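PDB 2OJH: uncharacterized protein Atu1656/AGR_C_3050 from Agrobacterium tumefaciens, which is of unknown function but folds as a six-bladed beta-propeller of the TolB family, and may, like TolB, take part in protein-protein interactions. Local coordinates for residues 100-103 and 109-112; 112-117 and 121-126; 86-91 and 269-274; 126-131 and 163-168. All blocks are in the same frame, centred on the assembly; numbering follows the deposited sequence. Where two conformers were deposited one is given.

Interaction 1: 100-103 and 109-112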
loop_
_atom_site.group_PDB
_atom_site.type_symbol
_atom_site.label_atom_id
_atom_site.label_comp_id
_atom_site.label_asym_id
_atom_site.label_seq_id
_atom_site.Cartn_x
_atom_site.Cartn_y
_atom_site.Cartn_z
ATOM N N ALA A 100 -0.547 2.739 11.241
ATOM C CA ALA A 100 -1.696 3.444 10.735
ATOM C C ALA A 100 -2.614 2.407 10.104
ATOM O O ALA A 100 -2.144 1.521 9.337
ATOM C CB ALA A 100 -1.260 4.477 9.723
ATOM N N ILE A 101 -3.908 2.492 10.426
ATOM C CA ILE A 101 -4.900 1.518 9.910
ATOM C C ILE A 101 -6.080 2.272 9.340
ATOM O O ILE A 101 -6.272 3.458 9.641
ATOM C CB ILE A 101 -5.401 0.558 11.022
ATOM C CG1 ILE A 101 -6.037 1.359 12.159
ATOM C CG2 ILE A 101 -4.227 -0.295 11.591
ATOM C CD1 ILE A 101 -6.603 0.489 13.350
ATOM N N SER A 102 -6.878 1.599 8.518
ATOM C CA SER A 102 -8.062 2.180 7.957
ATOM C C SER A 102 -9.202 1.226 8.347
ATOM O O SER A 102 -9.230 0.078 7.902
ATOM C CB SER A 102 -7.923 2.264 6.436
ATOM O OG SER A 102 -6.777 3.026 6.078
ATOM N N ASP A 103 -10.112 1.690 9.193
ATOM C CA ASP A 103 -11.104 0.816 9.809
ATOM C C ASP A 103 -12.539 1.374 9.692
ATOM O O ASP A 103 -12.741 2.593 9.616
ATOM C CB ASP A 103 -10.736 0.611 11.275
ATOM C CG ASP A 103 -11.776 -0.182 12.017
ATOM O OD1 ASP A 103 -11.725 -1.432 11.930
ATOM O OD2 ASP A 103 -12.642 0.435 12.686
ATOM N N LYS A 109 -17.730 3.223 7.404
ATOM C CA LYS A 109 -16.901 3.467 6.226
ATOM C C LYS A 109 -15.485 3.781 6.651
ATOM O O LYS A 109 -15.257 4.154 7.794
ATOM C CB LYS A 109 -17.461 4.553 5.319
ATOM C CG LYS A 109 -17.730 5.878 5.938
ATOM C CD LYS A 109 -18.732 6.609 5.053
ATOM C CE LYS A 109 -19.461 7.660 5.843
ATOM N NZ LYS A 109 -20.492 8.377 5.031
ATOM N N SER A 110 -14.541 3.604 5.728
ATOM C CA SER A 110 -13.127 3.656 6.103
ATOM C C SER A 110 -12.714 4.977 6.738
ATOM O O SER A 110 -12.929 6.039 6.145
ATOM C CB SER A 110 -12.252 3.404 4.880
ATOM O OG SER A 110 -10.886 3.330 5.270
ATOM N N ALA A 111 -12.113 4.889 7.928
ATOM C CA ALA A 111 -11.532 6.025 8.634
ATOM C C ALA A 111 -10.124 5.646 9.084
ATOM O O ALA A 111 -9.867 4.494 9.483
ATOM C CB ALA A 111 -12.387 6.377 9.881
ATOM N N ILE A 112 -9.215 6.617 9.030
ATOM C CA ILE A 112 -7.798 6.381 9.286
ATOM C C ILE A 112 -7.526 6.586 10.785
ATOM O O ILE A 112 -8.034 7.530 11.396
ATOM C CB ILE A 112 -6.911 7.289 8.377
ATOM C CG1 ILE A 112 -7.077 6.878 6.895
ATOM C CG2 ILE A 112 -5.460 7.167 8.753
ATOM C CD1 ILE A 112 -6.376 7.869 5.930
#
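Ser-102 lays its CB against the hydroxyl of Ser-110, CB to OG 3.4 Å, while its own OG reaches over the CG1 methylene of Ile-112, OG to CG1 3.9 Å. The Ser-102 hydroxyl stands beside its backbone N (chi1 -58°), on the face of the sheet that Ile-112 also occupies, and there it is hydrogen-bonded to the carbonyl O of Asp-89 and the backbone N of Trp-133. Ser-110 turns its OG anti to its N (chi1 -175°), which brings the oxygen to Ser-102 CB on the neighbouring strand and into a hydrogen bond with Ser-131 O. Both hydroxyls are thus buried yet provided with partners.

The strands themselves are joined at Asp-103 and Ala-111, a hydrogen-bonded antiparallel pair: Asp-103 N donates to Ala-111 O at 2.8 Å, and Ala-111 N returns a bond to Asp-103 O at 2.9 Å. Ser-102 and Ile-112 form the adjoining non-hydrogen-bonded pair, where Ile-112 CA approaches Ile-101 O at 3.3 Å as a CA-H...O contact. On the other face, the Asp-103 carboxylate bonds the backbone N of Ile-85 and of Val-105. This is the loop end of the antiparallel beta hairpin formed by the two middle strands of a four-stranded propeller blade.

Interaction 2: 112-117 and 121-126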
loop_
_atom_site.group_PDB
_atom_site.type_symbol
_atom_site.label_atom_id
_atom_site.label_comp_id
_atom_site.label_asym_id
_atom_site.label_seq_id
_atom_site.Cartn_x
_atom_site.Cartn_y
_atom_site.Cartn_z
ATOM N N ILE A 112 -9.215 6.617 9.030
ATOM C CA ILE A 112 -7.798 6.381 9.286
ATOM C C ILE A 112 -7.526 6.586 10.785
ATOM O O ILE A 112 -8.034 7.530 11.396
ATOM C CB ILE A 112 -6.911 7.289 8.377
ATOM C CG1 ILE A 112 -7.077 6.878 6.895
ATOM C CG2 ILE A 112 -5.460 7.167 8.753
ATOM C CD1 ILE A 112 -6.376 7.869 5.930
ATOM N N TYR A 113 -6.763 5.678 11.383
ATOM C CA TYR A 113 -6.348 5.826 12.797
ATOM C C TYR A 113 -4.851 5.547 12.908
ATOM O O TYR A 113 -4.284 4.863 12.055
ATOM C CB TYR A 113 -7.064 4.810 13.680
ATOM C CG TYR A 113 -8.576 4.897 13.658
ATOM C CD1 TYR A 113 -9.317 4.335 12.611
ATOM C CD2 TYR A 113 -9.258 5.511 14.703
ATOM C CE1 TYR A 113 -10.714 4.430 12.595
ATOM C CE2 TYR A 113 -10.641 5.591 14.718
ATOM C CZ TYR A 113 -11.359 5.053 13.652
ATOM O OH TYR A 113 -12.728 5.143 13.675
ATOM N N LEU A 114 -4.222 6.037 13.971
ATOM C CA LEU A 114 -2.865 5.632 14.350
ATOM C C LEU A 114 -2.981 4.909 15.675
ATOM O O LEU A 114 -3.883 5.201 16.446
ATOM C CB LEU A 114 -1.955 6.857 14.589
ATOM C CG LEU A 114 -1.805 7.851 13.425
ATOM C CD1 LEU A 114 -0.746 8.877 13.791
ATOM C CD2 LEU A 114 -1.449 7.134 12.164
ATOM N N LEU A 115 -2.083 3.961 15.927
ATOM C CA LEU A 115 -2.012 3.285 17.217
ATOM C C LEU A 115 -0.559 2.854 17.500
ATOM O O LEU A 115 0.269 2.857 16.595
ATOM C CB LEU A 115 -2.973 2.086 17.267
ATOM C CG LEU A 115 -2.618 0.877 16.409
ATOM C CD1 LEU A 115 -3.069 -0.416 17.095
ATOM C CD2 LEU A 115 -3.254 1.076 15.044
ATOM N N PRO A 116 -0.235 2.521 18.763
ATOM C CA PRO A 116 1.134 2.039 18.983
ATOM C C PRO A 116 1.429 0.744 18.208
ATOM O O PRO A 116 0.544 -0.104 18.053
ATOM C CB PRO A 116 1.169 1.750 20.482
ATOM C CG PRO A 116 0.052 2.618 21.079
ATOM C CD PRO A 116 -1.018 2.551 20.016
ATOM N N SER A 117 2.662 0.566 17.742
ATOM C CA SER A 117 2.989 -0.652 16.976
ATOM C C SER A 117 2.983 -1.921 17.847
ATOM O O SER A 117 2.956 -3.057 17.358
ATOM C CB SER A 117 4.325 -0.486 16.280
ATOM O OG SER A 117 5.321 -0.311 17.243
ATOM N N THR A 121 -5.067 1.436 21.606
ATOM C CA THR A 121 -6.295 2.164 21.266
ATOM C C THR A 121 -6.081 3.070 20.085
ATOM O O THR A 121 -5.265 3.992 20.170
ATOM C CB THR A 121 -6.713 3.025 22.456
ATOM O OG1 THR A 121 -6.793 2.170 23.592
ATOM C CG2 THR A 121 -8.059 3.714 22.240
ATOM N N PRO A 122 -6.825 2.837 18.986
ATOM C CA PRO A 122 -6.655 3.697 17.825
ATOM C C PRO A 122 -7.041 5.156 18.045
ATOM O O PRO A 122 -8.050 5.442 18.691
ATOM C CB PRO A 122 -7.613 3.083 16.786
ATOM C CG PRO A 122 -7.886 1.694 17.254
ATOM C CD PRO A 122 -7.850 1.795 18.754
ATOM N N ARG A 123 -6.239 6.059 17.509
ATOM C CA ARG A 123 -6.507 7.484 17.565
ATOM C C ARG A 123 -7.005 7.956 16.197
ATOM O O ARG A 123 -6.280 7.853 15.234
ATOM C CB ARG A 123 -5.216 8.219 17.947
ATOM C CG ARG A 123 -4.713 7.974 19.382
ATOM C CD ARG A 123 -3.173 8.174 19.518
ATOM N NE ARG A 123 -2.660 9.180 18.572
ATOM C CZ ARG A 123 -1.473 9.134 17.960
ATOM N NH1 ARG A 123 -0.630 8.129 18.160
ATOM N NH2 ARG A 123 -1.132 10.105 17.121
ATOM N N LEU A 124 -8.239 8.475 16.122
ATOM C CA LEU A 124 -8.837 8.907 14.826
ATOM C C LEU A 124 -8.086 10.084 14.223
ATOM O O LEU A 124 -7.861 11.111 14.911
ATOM C CB LEU A 124 -10.347 9.281 14.968
ATOM C CG LEU A 124 -11.083 9.712 13.691
ATOM C CD1 LEU A 124 -11.186 8.583 12.649
ATOM C CD2 LEU A 124 -12.460 10.268 14.045
HETATM N N MSE A 125 -7.728 9.941 12.946
HETATM C CA MSE A 125 -7.040 10.986 12.223
HETATM C C MSE A 125 -7.979 11.746 11.298
HETATM O O MSE A 125 -7.901 12.971 11.210
HETATM C CB MSE A 125 -5.895 10.420 11.374
HETATM C CG MSE A 125 -4.695 9.874 12.078
HETATM SE SE MSE A 125 -3.920 11.135 13.357
HETATM C CE MSE A 125 -4.470 10.425 15.045
ATOM N N THR A 126 -8.847 11.032 10.584
ATOM C CA THR A 126 -9.653 11.671 9.562
ATOM C C THR A 126 -11.135 11.819 9.910
ATOM O O THR A 126 -11.841 10.825 10.122
ATOM C CB THR A 126 -9.585 10.885 8.281
ATOM O OG1 THR A 126 -9.961 9.526 8.547
ATOM C CG2 THR A 126 -8.181 10.930 7.726
#
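Tyr-113 lies across Pro-122 and Leu-124 and meets the facing segment along most of its length. Its CB meets the carbonyl O of Arg-123 at 3.5 Å and Pro-122 CB at 3.6 Å, and CG stays close to the same proline carbon. Further out, CD2 comes within 3.4 Å of Leu-124 CA, where the ring passes the backbone of the partner strand. CE2 and CZ then run under the leucine side chain: Leu-124 CD1 sits over one ring face in a CH-pi contact, 3.9 Å from the centroid of the Tyr-113 ring and displaced toward the rim. Leu-124 CG is anti to its N (chi1 -179°), the turn that carries CD1 over the ring. At the tip, OH bonds to Glu-106, and Phe-82 meets the ring edge-to-face.

On the other face of the sheet, Leu-114 meets two neighbours. In one of the two conformers of Arg-123, the leucine CB lies over one guanidinium face, offset toward the rim. Leu-114 CG meets Met-125 CG (a selenomethionine) at 3.8 Å, the two chains crossing at about a right angle. Leu-114 and Arg-123 form a hydrogen-bonded antiparallel pair, with Arg-123 N to Leu-114 O at 2.7 Å. Beyond this pair Met-125 N continues the pattern to Ile-112 O, and then a side chain takes over: Ile-112 N donates to Thr-126 OG1 at 3.0 Å in a nearly straight bond (172°). The outer strand of the blade is therefore held chiefly by backbone bonds and apolar cover, with the threonine hydroxyl acting as acceptor where regular strand pairing has ended.

Interaction 3: 86-91 and 269-274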
loop_
_atom_site.group_PDB
_atom_site.type_symbol
_atom_site.label_atom_id
_atom_site.label_comp_id
_atom_site.label_asym_id
_atom_site.label_seq_id
_atom_site.Cartn_x
_atom_site.Cartn_y
_atom_site.Cartn_z
ATOM N N CYS A 86 -10.568 -3.676 9.913
ATOM C CA CYS A 86 -9.476 -3.050 9.174
ATOM C C CYS A 86 -9.445 -3.528 7.722
ATOM O O CYS A 86 -9.711 -4.709 7.422
ATOM C CB CYS A 86 -8.132 -3.387 9.817
ATOM S SG CYS A 86 -7.961 -2.618 11.397
ATOM N N ASN A 87 -9.105 -2.631 6.810
ATOM C CA ASN A 87 -9.021 -3.031 5.425
ATOM C C ASN A 87 -7.539 -3.156 5.026
ATOM O O ASN A 87 -6.668 -3.179 5.909
ATOM C CB ASN A 87 -9.832 -2.079 4.527
ATOM C CG ASN A 87 -9.303 -0.634 4.550
ATOM O OD1 ASN A 87 -8.091 -0.406 4.639
ATOM N ND2 ASN A 87 -10.223 0.352 4.416
ATOM N N ASN A 88 -7.265 -3.210 3.726
ATOM C CA ASN A 88 -5.902 -3.500 3.224
ATOM C C ASN A 88 -4.922 -2.333 3.203
ATOM O O ASN A 88 -3.826 -2.474 2.665
ATOM C CB ASN A 88 -5.955 -3.993 1.789
ATOM C CG ASN A 88 -6.568 -5.354 1.660
ATOM O OD1 ASN A 88 -7.180 -5.895 2.613
ATOM N ND2 ASN A 88 -6.404 -5.941 0.476
ATOM N N ASP A 89 -5.320 -1.199 3.782
ATOM C CA ASP A 89 -4.576 0.060 3.653
ATOM C C ASP A 89 -4.073 0.433 5.023
ATOM O O ASP A 89 -4.837 0.914 5.859
ATOM C CB ASP A 89 -5.491 1.155 3.091
ATOM C CG ASP A 89 -6.134 0.787 1.772
ATOM O OD1 ASP A 89 -5.474 0.204 0.866
ATOM O OD2 ASP A 89 -7.323 1.138 1.593
ATOM N N HIS A 90 -2.787 0.187 5.265
ATOM C CA HIS A 90 -2.220 0.303 6.610
ATOM C C HIS A 90 -0.717 0.440 6.465
ATOM O O HIS A 90 -0.171 0.178 5.418
ATOM C CB HIS A 90 -2.573 -0.917 7.494
ATOM C CG HIS A 90 -2.357 -2.256 6.829
ATOM N ND1 HIS A 90 -1.106 -2.825 6.689
ATOM C CD2 HIS A 90 -3.233 -3.146 6.302
ATOM C CE1 HIS A 90 -1.219 -3.989 6.075
ATOM N NE2 HIS A 90 -2.501 -4.213 5.836
ATOM N N GLY A 91 -0.012 0.818 7.512
ATOM C CA GLY A 91 1.415 1.001 7.330
ATOM C C GLY A 91 2.073 1.195 8.663
ATOM O O GLY A 91 1.391 1.174 9.694
ATOM N N GLY A 269 -3.652 -12.835 -8.599
ATOM C CA GLY A 269 -3.953 -11.926 -7.496
ATOM C C GLY A 269 -4.481 -10.587 -7.993
ATOM O O GLY A 269 -5.376 -10.538 -8.844
ATOM N N GLY A 270 -3.902 -9.510 -7.485
ATOM C CA GLY A 270 -4.411 -8.163 -7.724
ATOM C C GLY A 270 -4.723 -7.573 -6.372
ATOM O O GLY A 270 -3.806 -7.202 -5.635
ATOM N N GLN A 271 -6.005 -7.488 -6.036
ATOM C CA GLN A 271 -6.354 -6.934 -4.719
ATOM C C GLN A 271 -5.702 -7.813 -3.639
ATOM O O GLN A 271 -5.820 -9.041 -3.692
ATOM C CB GLN A 271 -7.878 -6.895 -4.562
ATOM C CG GLN A 271 -8.357 -6.521 -3.130
ATOM C CD GLN A 271 -8.116 -5.057 -2.817
ATOM O OE1 GLN A 271 -7.429 -4.361 -3.562
ATOM N NE2 GLN A 271 -8.715 -4.566 -1.740
ATOM N N GLY A 272 -5.055 -7.182 -2.661
ATOM C CA GLY A 272 -4.369 -7.896 -1.572
ATOM C C GLY A 272 -2.880 -8.155 -1.829
ATOM O O GLY A 272 -2.081 -8.274 -0.879
ATOM N N THR A 273 -2.501 -8.258 -3.102
ATOM C CA THR A 273 -1.119 -8.573 -3.472
ATOM C C THR A 273 -0.141 -7.573 -2.820
ATOM O O THR A 273 0.847 -7.978 -2.190
ATOM C CB THR A 273 -0.966 -8.651 -5.028
ATOM O OG1 THR A 273 -1.695 -9.787 -5.485
ATOM C CG2 THR A 273 0.482 -8.813 -5.466
HETATM N N MSE A 274 -0.406 -6.270 -2.960
HETATM C CA MSE A 274 0.501 -5.260 -2.398
HETATM C C MSE A 274 -0.188 -3.905 -2.192
HETATM O O MSE A 274 0.340 -2.872 -2.627
HETATM C CB MSE A 274 1.787 -5.086 -3.255
HETATM C CG MSE A 274 1.541 -4.597 -4.638
HETATM SE SE MSE A 274 3.212 -4.337 -5.650
HETATM C CE MSE A 274 3.891 -6.198 -5.502
HETATM O O HOH W 1 -9.814 -6.482 0.632
#
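Asn-88 and Gln-271 bring their amide groups together near the centre of the six-bladed beta-propeller, where two loops that are far apart in sequence face each other. The amide planes are only 16° apart, but the side chains cross obliquely, and the nearest atoms are two donors: Asn-88 ND2 and Gln-271 NE2 stand 3.5 Å apart without bonding. Each amide is held by other partners. Asn-88 ND2 donates to Glu-45 and Asn-275, and its OD1 accepts from Asn-59; Gln-271 OE1 is likewise bonded to Asn-275, which makes this residue a common partner of both side chains.

A bend at chi2 (72°) swings the end of Gln-271 back toward Asn-88, although its CB does not point there. Gly-272 provides the other surface, its CA 3.5 Å from Asn-88 ND2; its backbone angles would force a CB against the preceding carbonyl oxygen, as befits a glycine.

Each loop is also shaped by bonds of its own. Asn-87 OD1 accepts from Asp-89 N at 3.0 Å, forming an Asx turn around Asn-88. In the facing loop, Gly-270 N donates to Thr-273 OG1, and Thr-273 N donates back to Gly-270 O. A water finally joins the two amides: it accepts from Gln-271 NE2 at 3.2 Å and makes a weak, long bond of 3.3 Å to Asn-88 OD1.

Interaction 4: 126-131 and 163-168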
loop_
_atom_site.group_PDB
_atom_site.type_symbol
_atom_site.label_atom_id
_atom_site.label_comp_id
_atom_site.label_asym_id
_atom_site.label_seq_id
_atom_site.Cartn_x
_atom_site.Cartn_y
_atom_site.Cartn_z
ATOM N N THR A 126 -8.847 11.032 10.584
ATOM C CA THR A 126 -9.653 11.671 9.562
ATOM C C THR A 126 -11.135 11.819 9.910
ATOM O O THR A 126 -11.841 10.825 10.122
ATOM C CB THR A 126 -9.585 10.885 8.281
ATOM O OG1 THR A 126 -9.961 9.526 8.547
ATOM C CG2 THR A 126 -8.181 10.930 7.726
ATOM N N LYS A 127 -11.602 13.067 9.942
ATOM C CA LYS A 127 -12.997 13.355 10.209
ATOM C C LYS A 127 -13.841 13.322 8.946
ATOM O O LYS A 127 -15.055 13.289 9.043
ATOM C CB LYS A 127 -13.135 14.704 10.914
ATOM C CG LYS A 127 -12.552 14.689 12.333
ATOM C CD LYS A 127 -12.498 16.074 12.901
ATOM C CE LYS A 127 -11.733 16.075 14.221
ATOM N NZ LYS A 127 -11.723 17.458 14.727
ATOM N N ASN A 128 -13.194 13.339 7.781
ATOM C CA ASN A 128 -13.877 13.359 6.477
ATOM C C ASN A 128 -13.684 12.016 5.805
ATOM O O ASN A 128 -12.537 11.575 5.624
ATOM C CB ASN A 128 -13.315 14.478 5.610
ATOM C CG ASN A 128 -13.505 15.876 6.239
ATOM O OD1 ASN A 128 -14.542 16.171 6.831
ATOM N ND2 ASN A 128 -12.495 16.728 6.100
ATOM N N LEU A 129 -14.800 11.355 5.472
ATOM C CA LEU A 129 -14.801 9.930 5.116
ATOM C C LEU A 129 -15.456 9.680 3.770
ATOM O O LEU A 129 -16.210 10.528 3.282
ATOM C CB LEU A 129 -15.520 9.108 6.204
ATOM C CG LEU A 129 -15.081 9.407 7.631
ATOM C CD1 LEU A 129 -15.833 8.566 8.655
ATOM C CD2 LEU A 129 -13.564 9.180 7.804
ATOM N N PRO A 130 -15.141 8.531 3.141
ATOM C CA PRO A 130 -14.119 7.604 3.597
ATOM C C PRO A 130 -12.695 8.040 3.209
ATOM O O PRO A 130 -12.491 8.721 2.185
ATOM C CB PRO A 130 -14.465 6.310 2.863
ATOM C CG PRO A 130 -15.131 6.735 1.630
ATOM C CD PRO A 130 -15.793 8.061 1.898
ATOM N N SER A 131 -11.733 7.631 4.027
ATOM C CA SER A 131 -10.314 7.876 3.774
ATOM C C SER A 131 -9.479 6.587 3.929
ATOM O O SER A 131 -9.680 5.813 4.874
ATOM C CB SER A 131 -9.803 8.966 4.702
ATOM O OG SER A 131 -10.547 10.165 4.539
ATOM N N GLY A 163 -3.368 17.820 12.582
ATOM C CA GLY A 163 -4.620 17.277 12.092
ATOM C C GLY A 163 -5.111 17.913 10.799
ATOM O O GLY A 163 -6.195 17.572 10.313
ATOM N N VAL A 164 -4.322 18.817 10.225
ATOM C CA VAL A 164 -4.747 19.562 9.033
ATOM C C VAL A 164 -4.685 18.730 7.764
ATOM O O VAL A 164 -3.644 18.155 7.436
ATOM C CB VAL A 164 -3.925 20.872 8.836
ATOM C CG1 VAL A 164 -4.182 21.473 7.445
ATOM C CG2 VAL A 164 -4.247 21.891 9.929
ATOM N N GLU A 165 -5.801 18.698 7.035
ATOM C CA GLU A 165 -5.915 17.937 5.803
ATOM C C GLU A 165 -5.597 18.822 4.589
ATOM O O GLU A 165 -6.088 19.960 4.493
ATOM C CB GLU A 165 -7.335 17.355 5.726
ATOM C CG GLU A 165 -7.758 16.730 4.417
ATOM C CD GLU A 165 -9.132 16.075 4.522
ATOM O OE1 GLU A 165 -10.155 16.791 4.374
ATOM O OE2 GLU A 165 -9.202 14.838 4.758
ATOM N N THR A 166 -4.767 18.307 3.687
ATOM C CA THR A 166 -4.342 19.033 2.495
ATOM C C THR A 166 -4.710 18.217 1.269
ATOM O O THR A 166 -4.338 17.047 1.164
ATOM C CB THR A 166 -2.824 19.275 2.484
ATOM O OG1 THR A 166 -2.495 20.213 3.509
ATOM C CG2 THR A 166 -2.350 19.843 1.140
ATOM N N ARG A 167 -5.430 18.851 0.347
ATOM C CA ARG A 167 -5.873 18.193 -0.871
ATOM C C ARG A 167 -4.810 18.389 -1.975
ATOM O O ARG A 167 -4.463 19.533 -2.310
ATOM C CB ARG A 167 -7.208 18.810 -1.278
ATOM C CG ARG A 167 -7.914 18.067 -2.370
ATOM C CD ARG A 167 -9.255 18.658 -2.658
ATOM N NE ARG A 167 -9.809 18.104 -3.886
ATOM C CZ ARG A 167 -10.872 18.580 -4.514
ATOM N NH1 ARG A 167 -11.488 19.659 -4.044
ATOM N NH2 ARG A 167 -11.306 17.995 -5.629
ATOM N N LEU A 168 -4.283 17.293 -2.523
ATOM C CA LEU A 168 -3.171 17.371 -3.485
ATOM C C LEU A 168 -3.570 17.180 -4.929
ATOM O O LEU A 168 -2.850 17.611 -5.828
ATOM C CB LEU A 168 -2.058 16.380 -3.127
ATOM C CG LEU A 168 -1.439 16.666 -1.751
ATOM C CD1 LEU A 168 -0.604 15.502 -1.328
ATOM C CD2 LEU A 168 -0.594 17.949 -1.736
HETATM O O HOH W 2 -10.243 14.034 7.184
#
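Asn-128 and Glu-165 meet through one side-chain hydrogen bond and a water. Asn-128 ND2 donates to Glu-165 OE1 at 2.9 Å, with an angle of 152° at the hydrogen. The acceptor lies close to the amide plane of Asn-128, whereas the nitrogen approaches from above the carboxylate plane, and the two flat groups are turned 39° from each other. The second carboxylate oxygen is used differently: a water donates to Glu-165 OE2 at 2.8 Å and accepts from the backbone N of Asn-128 at 3.1 Å. The carboxylate thus grips both the side chain and the main chain of the same residue, directly through one oxygen and through solvent by the other.

An extended Glu-165 chain makes this span possible. CG is anti to the backbone N (chi1 170°), and chi2 carries the chain straight on, so that the charged end crosses to the neighbouring loop. There OE2 also takes a hydrogen bond from Tyr-145 OH and forms a salt bridge with Arg-149, a pairing that would favour the ionised carboxylate.

Around the asparagine, the loop is tied back on itself by Ser-131 OG, which donates to Asn-128 O at 2.7 Å in the carbonyl plane. Arg-149 adds a second layer, bonding both Pro-130 O and Ser-131 OG. The contact lies at the surface, where the loop leading from strand 123-124 into strand 131-136 meets the outer strand 165-167 of the next blade, with strand 142-149 supplying Tyr-145 and Arg-149 between them.

Interactions 1 and 2 belong to one blade and share strand 111-116: the first pairs its inner part with strand 98-103 in buried surroundings, the second pairs it with the partly exposed outer strand 123-124. Both rest on antiparallel backbone bonds, but interaction 2 adds much more apolar and aromatic cover. Interaction 3 is also buried, yet it is polar and uses loops near the propeller centre; interaction 1 touches it through Ser-102 and Asp-89. Interaction 4, at the surface, relies on a carboxylate, an amide and water. Thr-126 belongs to both interactions 2 and 4, marking the passage from one blade into the next.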